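Local coordinates for protein argonaute (Methanocaldococcus jannaschii, PDB 5G5S) that cleaves single-stranded DNA targets, using short single-stranded DNA guides to find them, and may defend the cell against invading genetic elements, at residues S458-L462 and A672-E676; I362-I368 and L431-K437; T331-Y337 and T475-I480; D174-E180 and Y443-K449. All blocks are in the same frame, centred on the assembly; numbering follows the deposited sequence.

Overall arrangement
Each contact has at least one segment in the Mid domain. Interaction 2 is the buried pairing of two strands in its parallel sheet, with backbone hydrogen bonds ending in a salt-bridge network. Interaction 1, partly buried, starts from the next strand and rests on side-chain packing against loop 672-676, at the guide 5'-end pocket. Interaction 3 is also buried and holds helix 473-485 against a loop by ring packing and two hydrogen bonds. Interaction 4, partly buried, joins helix 442-452 to a PAZ-region helix by apolar packing and a salt bridge. Lys448 of interaction 4 bonds Asn460 of interaction 1, and Tyr444 bonds Asp365 and Lys435 of interaction 2. Interactions 3 and 4 do not touch.

Interaction 1 of 4, residues S458-L462 and A672-E676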
# COMPACT_ATOMS: atom_id res chain seq x y z
N SER A 458 0.70 16.74 -14.83
CA SER A 458 1.08 17.81 -13.92
C SER A 458 1.77 17.36 -12.66
O SER A 458 1.60 16.22 -12.22
CB SER A 458 -0.15 18.64 -13.55
OG SER A 458 -1.22 17.82 -13.13
N GLN A 459 2.52 18.29 -12.05
CA GLN A 459 3.18 18.07 -10.77
C GLN A 459 3.08 19.32 -9.91
O GLN A 459 3.33 20.44 -10.38
CB GLN A 459 4.65 17.61 -10.94
CG GLN A 459 5.35 17.17 -9.63
CD GLN A 459 4.60 16.12 -8.83
OE1 GLN A 459 4.25 16.32 -7.67
NE2 GLN A 459 4.36 14.98 -9.43
N ASN A 460 2.68 19.12 -8.64
CA ASN A 460 2.56 20.19 -7.66
C ASN A 460 3.75 20.19 -6.72
O ASN A 460 4.34 19.13 -6.46
CB ASN A 460 1.23 20.11 -6.89
CG ASN A 460 0.93 18.79 -6.20
OD1 ASN A 460 1.29 17.70 -6.65
ND2 ASN A 460 0.20 18.87 -5.10
N ILE A 461 4.13 21.38 -6.25
CA ILE A 461 5.27 21.62 -5.36
C ILE A 461 4.91 22.75 -4.38
O ILE A 461 4.21 23.69 -4.78
CB ILE A 461 6.54 21.91 -6.22
CG1 ILE A 461 7.87 21.40 -5.59
CG2 ILE A 461 6.61 23.32 -6.85
CD1 ILE A 461 8.44 22.18 -4.46
N LEU A 462 5.33 22.64 -3.09
CA LEU A 462 5.04 23.70 -2.11
C LEU A 462 6.12 24.76 -2.20
O LEU A 462 7.31 24.44 -2.06
CB LEU A 462 4.91 23.17 -0.66
CG LEU A 462 3.78 22.17 -0.35
CD1 LEU A 462 3.89 21.66 1.07
CD2 LEU A 462 2.39 22.78 -0.57
N ALA A 672 10.07 10.84 -5.74
CA ALA A 672 11.12 11.53 -5.00
C ALA A 672 10.62 12.65 -4.08
O ALA A 672 11.27 12.95 -3.08
CB ALA A 672 12.16 12.05 -5.97
N LEU A 673 9.46 13.25 -4.41
CA LEU A 673 8.85 14.34 -3.65
C LEU A 673 7.97 13.85 -2.48
O LEU A 673 7.73 14.62 -1.55
CB LEU A 673 8.04 15.26 -4.57
CG LEU A 673 8.80 16.10 -5.59
CD1 LEU A 673 7.92 16.44 -6.77
CD2 LEU A 673 9.38 17.37 -4.94
N TYR A 674 7.50 12.58 -2.54
CA TYR A 674 6.65 11.98 -1.51
C TYR A 674 7.40 10.99 -0.62
O TYR A 674 8.58 10.70 -0.85
CB TYR A 674 5.44 11.26 -2.13
CG TYR A 674 4.63 12.06 -3.14
CD1 TYR A 674 4.28 13.38 -2.89
CD2 TYR A 674 4.14 11.45 -4.29
CE1 TYR A 674 3.52 14.11 -3.81
CE2 TYR A 674 3.35 12.16 -5.20
CZ TYR A 674 3.06 13.50 -4.96
OH TYR A 674 2.30 14.20 -5.87
N GLY A 675 6.68 10.48 0.38
CA GLY A 675 7.12 9.47 1.33
C GLY A 675 8.27 9.85 2.24
O GLY A 675 8.62 11.03 2.35
N GLU A 676 8.86 8.83 2.89
CA GLU A 676 9.98 8.96 3.83
C GLU A 676 11.33 8.75 3.13
O GLU A 676 11.79 7.61 2.97
CB GLU A 676 9.79 8.01 5.03
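Strand 458-462 and loop 672-676 keep their backbones apart, with Ile461 and Leu673 nearest at 8.3 Å between CA atoms. Side chains bridge the gap. The CA-CB bond of Leu673 points at the strand, and its two methyls divide the work. Leu673 CD1 rests on the aliphatic part of Gln459, 3.9 Å from its CG. Leu673 CD2 reaches Ile461 CG1 more loosely, at 4.4 Å. Gln459 comes from the opposite direction. Its CG lies trans to the backbone N (chi1 -172°), and a bend at chi2 swings the amide over to the loop. The amide then sits against both Leu673 and the hydroxyl end of Tyr674. Amide and tyrosine ring are steeply inclined to each other, 63° between planes.

Asn460 approaches the same tyrosine at about a right angle, with OD1 3.7 Å from Tyr674 OH. The main polar partner of Asn460 lies elsewhere: its OD1 accepts a hydrogen bond from Lys448. Tyr674 OH makes a weak one with the backbone O of Ile715, the last residue of the chain. The loop is also tied to helix 473-485, because Leu673 N donates to Gln481 OE1. Lys485, on the same helix, donates to Ser458 O.

Residues 459-462 belong to the site that binds the phosphorylated 5' end of the guide. Gln459 is a metal ligand in a structure of this protein, and Gln481 interacts with the guide. Strand 456-462 and helix 473-485 of Mid, a loop from the PIWI part of the chain and the C-terminus, brought together in this way, are characteristic of the Argonaute 5'-end pocket.

Interaction 2 of 4, residues I362-I368 and L431-K437; sequences ILIDEEI and LIIGKEK
Two neighbouring strands of the four-stranded parallel sheet of the Mid domain pair here, Ile362-Asp365 beside Leu431-Gly434. Their axes are 4.7 Å apart and 12° from parallel. Leu363 N donates to Leu431 O (2.8 Å), and Leu363 O accepts from Ile433 N (2.7 Å). Asp365 N then donates to Ile433 O (3.0 Å). On one face Ile362 and Leu431 lie side by side, Ile362 CD1 3.8 Å from Leu431 CB. On the other face Leu363 CD1 packs on Ile432 CG1 at 3.9 Å.

The sheet is of the Rossmann-like kind found in Argonaute Mid domains, with helices packed on it, and polar groups gather where these strands end. Asp365 begins an Asx turn, its OD1 accepting from Glu367 N, while its OD2 bonds Tyr444 OH of helix 442-452. Glu367 OE1 makes salt bridges with two lysines. Lys435 NZ lies 3.1 Å from Glu367 OE1 and well above the carboxylate plane. Lys437, bent at its last torsion (chi4 -67°), brings NZ unusually close to Glu367 OE1, at a doubtful length, and sets CE against Asp365 OD2. Next to Lys435, the Ile368 and Ile433 side chains cross at about a right angle, Ile368 CD1 3.8 Å from Ile433 CG2.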
# COMPACT_ATOMS: atom_id res chain seq x y z
N ILE A 362 2.30 27.08 -16.24
CA ILE A 362 2.82 27.37 -14.90
C ILE A 362 1.68 27.92 -14.06
O ILE A 362 1.26 29.06 -14.24
CB ILE A 362 4.13 28.22 -14.82
CG1 ILE A 362 5.22 27.80 -15.86
CG2 ILE A 362 4.70 28.25 -13.39
CD1 ILE A 362 5.80 26.31 -15.79
N LEU A 363 1.14 27.06 -13.19
CA LEU A 363 -0.00 27.37 -12.33
C LEU A 363 0.42 27.79 -10.93
O LEU A 363 0.93 26.97 -10.15
CB LEU A 363 -0.99 26.17 -12.32
CG LEU A 363 -1.56 25.79 -13.70
CD1 LEU A 363 -2.08 24.40 -13.71
CD2 LEU A 363 -2.65 26.76 -14.15
N ILE A 364 0.25 29.09 -10.62
CA ILE A 364 0.62 29.70 -9.34
C ILE A 364 -0.64 29.97 -8.51
O ILE A 364 -1.58 30.59 -9.02
CB ILE A 364 1.46 31.01 -9.52
CG1 ILE A 364 2.49 30.92 -10.67
CG2 ILE A 364 2.14 31.43 -8.21
CD1 ILE A 364 2.08 31.63 -11.93
N ASP A 365 -0.65 29.52 -7.24
CA ASP A 365 -1.75 29.72 -6.30
C ASP A 365 -1.89 31.22 -6.02
O ASP A 365 -0.88 31.88 -5.76
CB ASP A 365 -1.49 28.94 -5.00
CG ASP A 365 -2.68 28.81 -4.08
OD1 ASP A 365 -2.99 29.79 -3.38
OD2 ASP A 365 -3.27 27.72 -4.03
N GLU A 366 -3.13 31.77 -6.11
CA GLU A 366 -3.46 33.19 -5.89
C GLU A 366 -2.89 33.74 -4.58
O GLU A 366 -2.40 34.87 -4.56
CB GLU A 366 -4.98 33.40 -5.92
CG GLU A 366 -5.56 33.60 -7.30
CD GLU A 366 -7.05 33.90 -7.34
OE1 GLU A 366 -7.50 34.79 -6.58
OE2 GLU A 366 -7.76 33.27 -8.16
N GLU A 367 -2.95 32.94 -3.50
CA GLU A 367 -2.49 33.28 -2.15
C GLU A 367 -0.99 33.57 -2.02
O GLU A 367 -0.57 34.18 -1.03
CB GLU A 367 -2.94 32.22 -1.13
CG GLU A 367 -4.45 32.11 -0.97
CD GLU A 367 -4.93 31.71 0.41
OE1 GLU A 367 -4.52 30.64 0.91
OE2 GLU A 367 -5.73 32.48 1.00
N ILE A 368 -0.17 33.17 -3.02
CA ILE A 368 1.28 33.39 -3.02
C ILE A 368 1.78 34.38 -4.12
O ILE A 368 2.98 34.44 -4.39
CB ILE A 368 2.10 32.07 -2.93
CG1 ILE A 368 1.74 31.08 -4.07
CG2 ILE A 368 1.96 31.43 -1.54
CD1 ILE A 368 2.80 30.07 -4.42
N LEU A 431 3.13 22.79 -14.26
CA LEU A 431 3.88 22.88 -13.02
C LEU A 431 3.04 23.72 -12.06
O LEU A 431 2.77 24.89 -12.33
CB LEU A 431 5.27 23.49 -13.25
CG LEU A 431 6.20 23.62 -12.04
CD1 LEU A 431 6.72 22.26 -11.57
CD2 LEU A 431 7.35 24.57 -12.34
N ILE A 432 2.54 23.08 -10.99
CA ILE A 432 1.68 23.71 -10.00
C ILE A 432 2.52 24.16 -8.79
O ILE A 432 3.16 23.34 -8.13
CB ILE A 432 0.49 22.78 -9.60
CG1 ILE A 432 -0.38 22.40 -10.82
CG2 ILE A 432 -0.36 23.37 -8.48
CD1 ILE A 432 -1.05 20.99 -10.68
N ILE A 433 2.52 25.48 -8.53
CA ILE A 433 3.20 26.10 -7.39
C ILE A 433 2.12 26.44 -6.35
O ILE A 433 1.28 27.32 -6.59
CB ILE A 433 4.05 27.34 -7.79
CG1 ILE A 433 4.80 27.18 -9.16
CG2 ILE A 433 4.97 27.81 -6.65
CD1 ILE A 433 5.92 26.14 -9.23
N GLY A 434 2.12 25.71 -5.25
CA GLY A 434 1.14 25.88 -4.18
C GLY A 434 1.73 26.21 -2.83
O GLY A 434 2.93 26.46 -2.70
N LYS A 435 0.87 26.20 -1.80
CA LYS A 435 1.23 26.50 -0.41
C LYS A 435 0.59 25.52 0.59
O LYS A 435 -0.35 24.81 0.22
CB LYS A 435 0.93 27.97 -0.05
CG LYS A 435 -0.52 28.42 -0.23
CD LYS A 435 -0.84 29.64 0.60
CE LYS A 435 -1.55 29.28 1.89
NZ LYS A 435 -1.95 30.48 2.65
N GLU A 436 1.11 25.47 1.83
CA GLU A 436 0.61 24.58 2.88
C GLU A 436 -0.80 24.95 3.34
O GLU A 436 -0.99 25.94 4.05
CB GLU A 436 1.61 24.47 4.06
CG GLU A 436 1.27 23.39 5.09
CD GLU A 436 1.09 21.97 4.57
OE1 GLU A 436 2.04 21.43 3.95
OE2 GLU A 436 0.00 21.40 4.79
N LYS A 437 -1.77 24.20 2.83
CA LYS A 437 -3.17 24.38 3.14
C LYS A 437 -3.74 23.23 3.97
O LYS A 437 -4.95 23.12 4.12
CB LYS A 437 -3.99 24.51 1.85
CG LYS A 437 -3.63 25.71 1.00
CD LYS A 437 -4.59 25.83 -0.17
CE LYS A 437 -4.39 27.13 -0.92
NZ LYS A 437 -4.78 28.32 -0.11

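Interaction 3 of 4, residues T331-Y337 and T475-I480; sequences TLFTWIY and TNNLLI
This is a buried contact of loop on helix: 331-337, in the loop leading to strand 357-365, lies on helix 473-485 of the Mid domain. Phe333 is laid flat against Leu479. Leu479 CB stands 3.6 Å from the centroid of the Phe333 ring, in a CH-pi contact 9° off the ring normal. The backbone of Phe333 is held as well. Phe333 N donates to Asn476 OD1 at 2.7 Å, nearly in line with the amide C=O. Asn476 CG is trans to its own backbone N (chi1 177°), which carries the amide out to the loop. Its ND2 binds Thr329 O, so both ends of the amide grip one loop.

Ile336 and Leu479 meet tip to tip, and Ile336 CG1 and Leu479 CD1 are 3.8 Å apart. Leu332 CD2 touches Ile480 CG1 at 4.0 Å. Tyr337 OH and Thr475 OG1 share a hydrogen bond of 2.8 Å. Thr475 CB lies at the tyrosine ring edge, in its plane. Thr475 OG1 also bonds Trp466 and Asp469, which should fix its rotation.

Tyr490 meets Phe333 edge-to-face. Helix 372-390 lies alongside, Met382 touching Thr475 and Tyr386 touching Ile336. Helix 473-485 also touches strand 428-434, through Leu478 on Leu431, and the loop at Ala672, through Ile480.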
# COMPACT_ATOMS: atom_id res chain seq x y z
N THR A 331 21.97 13.02 -7.10
CA THR A 331 22.88 13.72 -8.00
C THR A 331 22.48 13.57 -9.49
O THR A 331 23.29 13.86 -10.37
CB THR A 331 24.34 13.27 -7.78
OG1 THR A 331 24.44 11.87 -8.04
CG2 THR A 331 24.88 13.62 -6.39
N LEU A 332 21.23 13.13 -9.77
CA LEU A 332 20.77 12.95 -11.15
C LEU A 332 20.69 14.27 -11.95
O LEU A 332 21.03 14.29 -13.13
CB LEU A 332 19.43 12.21 -11.17
CG LEU A 332 19.06 11.45 -12.46
CD1 LEU A 332 20.01 10.30 -12.71
CD2 LEU A 332 17.67 10.88 -12.35
N PHE A 333 20.24 15.35 -11.29
CA PHE A 333 20.08 16.68 -11.89
C PHE A 333 20.89 17.75 -11.16
O PHE A 333 20.48 18.91 -11.12
CB PHE A 333 18.59 17.07 -11.99
CG PHE A 333 17.76 16.13 -12.84
CD1 PHE A 333 17.64 16.32 -14.21
CD2 PHE A 333 17.07 15.07 -12.26
CE1 PHE A 333 16.86 15.46 -14.99
CE2 PHE A 333 16.29 14.21 -13.03
CZ PHE A 333 16.19 14.41 -14.39
N THR A 334 22.04 17.38 -10.60
CA THR A 334 22.92 18.33 -9.91
C THR A 334 23.58 19.30 -10.92
O THR A 334 23.92 20.43 -10.55
CB THR A 334 23.88 17.61 -8.96
OG1 THR A 334 24.25 16.35 -9.53
CG2 THR A 334 23.27 17.39 -7.58
N TRP A 335 23.68 18.87 -12.20
CA TRP A 335 24.19 19.61 -13.35
C TRP A 335 23.30 20.80 -13.75
O TRP A 335 23.70 21.62 -14.58
CB TRP A 335 24.47 18.68 -14.54
CG TRP A 335 23.32 17.78 -14.90
CD1 TRP A 335 23.11 16.51 -14.45
CD2 TRP A 335 22.24 18.09 -15.77
NE1 TRP A 335 21.95 16.00 -15.00
CE2 TRP A 335 21.39 16.95 -15.81
CE3 TRP A 335 21.89 19.22 -16.53
CZ2 TRP A 335 20.22 16.91 -16.59
CZ3 TRP A 335 20.73 19.18 -17.29
CH2 TRP A 335 19.90 18.04 -17.31
N ILE A 336 22.09 20.90 -13.15
CA ILE A 336 21.15 22.00 -13.39
C ILE A 336 21.75 23.28 -12.78
O ILE A 336 21.73 24.32 -13.43
CB ILE A 336 19.72 21.65 -12.84
CG1 ILE A 336 19.07 20.48 -13.63
CG2 ILE A 336 18.79 22.88 -12.75
CD1 ILE A 336 18.48 20.77 -15.01
N TYR A 337 22.32 23.18 -11.57
CA TYR A 337 22.94 24.31 -10.87
C TYR A 337 24.46 24.28 -11.07
O TYR A 337 25.01 25.22 -11.64
CB TYR A 337 22.58 24.32 -9.37
CG TYR A 337 21.11 24.56 -9.08
CD1 TYR A 337 20.19 23.52 -9.10
CD2 TYR A 337 20.65 25.83 -8.73
CE1 TYR A 337 18.84 23.74 -8.82
CE2 TYR A 337 19.31 26.06 -8.43
CZ TYR A 337 18.40 25.01 -8.49
OH TYR A 337 17.08 25.22 -8.21
N THR A 475 14.79 20.62 -6.39
CA THR A 475 14.78 20.76 -7.85
C THR A 475 15.07 19.40 -8.49
O THR A 475 14.35 18.99 -9.40
CB THR A 475 15.73 21.87 -8.29
OG1 THR A 475 15.32 23.09 -7.68
CG2 THR A 475 15.74 22.05 -9.80
N ASN A 476 16.10 18.71 -7.97
CA ASN A 476 16.52 17.37 -8.39
C ASN A 476 15.35 16.38 -8.19
O ASN A 476 15.01 15.66 -9.13
CB ASN A 476 17.77 16.94 -7.59
CG ASN A 476 18.26 15.54 -7.88
OD1 ASN A 476 18.91 15.29 -8.90
ND2 ASN A 476 17.99 14.61 -6.98
N ASN A 477 14.68 16.41 -7.01
CA ASN A 477 13.53 15.55 -6.71
C ASN A 477 12.31 15.85 -7.56
O ASN A 477 11.56 14.94 -7.89
CB ASN A 477 13.19 15.59 -5.23
CG ASN A 477 14.19 14.89 -4.34
OD1 ASN A 477 15.00 14.08 -4.79
ND2 ASN A 477 14.14 15.19 -3.06
N LEU A 478 12.11 17.12 -7.90
CA LEU A 478 10.99 17.56 -8.73
C LEU A 478 11.19 17.03 -10.14
O LEU A 478 10.24 16.52 -10.72
CB LEU A 478 10.87 19.10 -8.73
CG LEU A 478 9.84 19.72 -9.69
CD1 LEU A 478 8.41 19.29 -9.32
CD2 LEU A 478 9.97 21.24 -9.75
N LEU A 479 12.42 17.14 -10.68
CA LEU A 479 12.75 16.65 -12.01
C LEU A 479 12.66 15.13 -12.11
O LEU A 479 12.14 14.65 -13.11
CB LEU A 479 14.09 17.21 -12.53
CG LEU A 479 14.09 18.70 -12.88
CD1 LEU A 479 15.49 19.21 -13.15
CD2 LEU A 479 13.16 19.00 -14.07
N ILE A 480 13.06 14.39 -11.03
CA ILE A 480 12.95 12.93 -10.96
C ILE A 480 11.48 12.52 -11.12
O ILE A 480 11.17 11.64 -11.93
CB ILE A 480 13.56 12.36 -9.63
CG1 ILE A 480 15.10 12.44 -9.64
CG2 ILE A 480 13.08 10.90 -9.39
CD1 ILE A 480 15.75 12.37 -8.30

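Interaction 4 of 4, residues D174-E180 and Y443-K449; sequences DKALLEE and YYEILKK
Leu177 lies over one face of the Tyr443 ring and crosses that side chain at about a right angle. Leu177 CD2 sits 3.8 Å from the ring centroid, 13° off the normal, and CD1 slides toward the hydroxyl end, 3.5 Å from Tyr443 CZ. Asp174 comes to the ring edge instead, with OD2 in plane and 3.7 Å from Tyr443 CE1. Its other oxygen, OD1, N-caps helix 175-179 by accepting from Ala176 N.

The two helices cross nearly at right angles (92°), with axes 9.5 Å apart. One belongs to the PAZ region and the other to Mid, so the contact joins the two domains that separate when guide DNA binds. It is therefore probably altered by that opening.

At the crossing, Ile446 CD1 is 3.9 Å from Ala176 CB and 3.6 Å from Glu180 CG, as Glu180 runs past it in the opposite direction. The Glu180 carboxylate ends beside Glu445 CB, while Glu445's own carboxylate turns away toward Lys448. Lys449, bent at chi3 (87°), meets Glu179 crosswise. Lys449 NZ, which also bonds Lys698 O, makes a salt bridge with Glu179 OE1, its 2.8 Å hydrogen bond using that oxygen's anti lone pair.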
# COMPACT_ATOMS: atom_id res chain seq x y z
N ASP A 174 -18.06 19.05 -0.67
CA ASP A 174 -17.55 19.03 -2.04
C ASP A 174 -17.38 17.58 -2.53
O ASP A 174 -16.59 16.84 -1.94
CB ASP A 174 -16.20 19.78 -2.10
CG ASP A 174 -15.79 20.33 -3.46
OD1 ASP A 174 -15.80 19.55 -4.45
OD2 ASP A 174 -15.39 21.51 -3.53
N LYS A 175 -18.10 17.19 -3.60
CA LYS A 175 -18.05 15.84 -4.19
C LYS A 175 -16.65 15.44 -4.67
O LYS A 175 -16.29 14.27 -4.61
CB LYS A 175 -19.07 15.70 -5.33
N ALA A 176 -15.87 16.43 -5.14
CA ALA A 176 -14.50 16.24 -5.61
C ALA A 176 -13.57 15.85 -4.45
O ALA A 176 -12.83 14.88 -4.58
CB ALA A 176 -13.99 17.48 -6.31
N LEU A 177 -13.65 16.56 -3.29
CA LEU A 177 -12.84 16.28 -2.10
C LEU A 177 -13.13 14.89 -1.56
O LEU A 177 -12.22 14.25 -1.03
CB LEU A 177 -13.04 17.31 -0.98
CG LEU A 177 -12.28 18.65 -1.04
CD1 LEU A 177 -12.30 19.32 0.31
CD2 LEU A 177 -10.81 18.47 -1.47
N LEU A 178 -14.38 14.43 -1.70
CA LEU A 178 -14.81 13.10 -1.28
C LEU A 178 -14.06 12.00 -2.05
O LEU A 178 -13.66 11.01 -1.44
CB LEU A 178 -16.33 12.95 -1.46
CG LEU A 178 -16.97 11.76 -0.74
CD1 LEU A 178 -16.89 11.91 0.77
CD2 LEU A 178 -18.41 11.59 -1.16
N GLU A 179 -13.82 12.21 -3.36
CA GLU A 179 -13.09 11.27 -4.23
C GLU A 179 -11.65 11.07 -3.77
O GLU A 179 -11.13 9.96 -3.87
CB GLU A 179 -13.15 11.71 -5.71
CG GLU A 179 -14.57 11.80 -6.25
CD GLU A 179 -14.77 12.25 -7.68
OE1 GLU A 179 -13.86 12.91 -8.24
OE2 GLU A 179 -15.86 11.97 -8.23
N GLU A 180 -11.03 12.12 -3.21
CA GLU A 180 -9.67 12.09 -2.65
C GLU A 180 -9.56 11.17 -1.42
O GLU A 180 -8.45 10.88 -0.97
CB GLU A 180 -9.21 13.51 -2.29
CG GLU A 180 -8.69 14.31 -3.47
CD GLU A 180 -7.70 13.59 -4.36
OE1 GLU A 180 -6.67 13.10 -3.84
OE2 GLU A 180 -7.97 13.48 -5.58
N TYR A 443 -7.13 19.72 -2.73
CA TYR A 443 -7.60 20.53 -3.85
C TYR A 443 -6.53 20.58 -4.95
O TYR A 443 -6.87 20.64 -6.13
CB TYR A 443 -8.00 21.95 -3.40
CG TYR A 443 -9.35 22.05 -2.72
CD1 TYR A 443 -10.52 21.74 -3.40
CD2 TYR A 443 -9.45 22.54 -1.42
CE1 TYR A 443 -11.77 21.86 -2.78
CE2 TYR A 443 -10.70 22.67 -0.79
CZ TYR A 443 -11.85 22.33 -1.48
OH TYR A 443 -13.08 22.46 -0.87
N TYR A 444 -5.24 20.50 -4.56
CA TYR A 444 -4.11 20.44 -5.51
C TYR A 444 -4.13 19.11 -6.26
O TYR A 444 -3.81 19.08 -7.45
CB TYR A 444 -2.76 20.64 -4.80
CG TYR A 444 -2.54 22.04 -4.24
CD1 TYR A 444 -2.65 23.16 -5.06
CD2 TYR A 444 -2.14 22.23 -2.92
CE1 TYR A 444 -2.44 24.44 -4.55
CE2 TYR A 444 -1.89 23.50 -2.42
CZ TYR A 444 -2.06 24.61 -3.23
OH TYR A 444 -1.82 25.86 -2.74
N GLU A 445 -4.54 18.02 -5.58
CA GLU A 445 -4.69 16.68 -6.16
C GLU A 445 -5.92 16.67 -7.09
O GLU A 445 -5.90 16.00 -8.13
CB GLU A 445 -4.82 15.61 -5.06
CG GLU A 445 -3.57 15.39 -4.22
CD GLU A 445 -2.35 14.89 -4.98
OE1 GLU A 445 -2.49 13.99 -5.83
OE2 GLU A 445 -1.25 15.43 -4.72
N ILE A 446 -6.98 17.45 -6.73
CA ILE A 446 -8.19 17.63 -7.55
C ILE A 446 -7.79 18.31 -8.85
O ILE A 446 -8.22 17.88 -9.92
CB ILE A 446 -9.33 18.38 -6.78
CG1 ILE A 446 -9.95 17.50 -5.67
CG2 ILE A 446 -10.42 18.95 -7.71
CD1 ILE A 446 -10.39 16.10 -6.13
N LEU A 447 -6.90 19.33 -8.76
CA LEU A 447 -6.38 20.07 -9.90
C LEU A 447 -5.62 19.15 -10.86
O LEU A 447 -5.88 19.20 -12.05
CB LEU A 447 -5.53 21.28 -9.47
CG LEU A 447 -5.12 22.27 -10.59
CD1 LEU A 447 -6.32 22.98 -11.17
CD2 LEU A 447 -4.10 23.27 -10.10
N LYS A 448 -4.73 18.29 -10.35
CA LYS A 448 -3.94 17.35 -11.17
C LYS A 448 -4.81 16.38 -11.96
O LYS A 448 -4.57 16.17 -13.16
CB LYS A 448 -2.95 16.58 -10.31
CG LYS A 448 -1.83 17.43 -9.76
CD LYS A 448 -0.62 16.58 -9.36
CE LYS A 448 -0.83 15.75 -8.12
NZ LYS A 448 0.44 15.11 -7.69
N LYS A 449 -5.79 15.78 -11.28
CA LYS A 449 -6.73 14.80 -11.81
C LYS A 449 -7.54 15.39 -12.98
O LYS A 449 -7.52 14.83 -14.07
CB LYS A 449 -7.64 14.30 -10.67
CG LYS A 449 -8.64 13.23 -11.07
CD LYS A 449 -9.42 12.76 -9.86
CE LYS A 449 -10.64 13.57 -9.54
NZ LYS A 449 -11.12 13.32 -8.15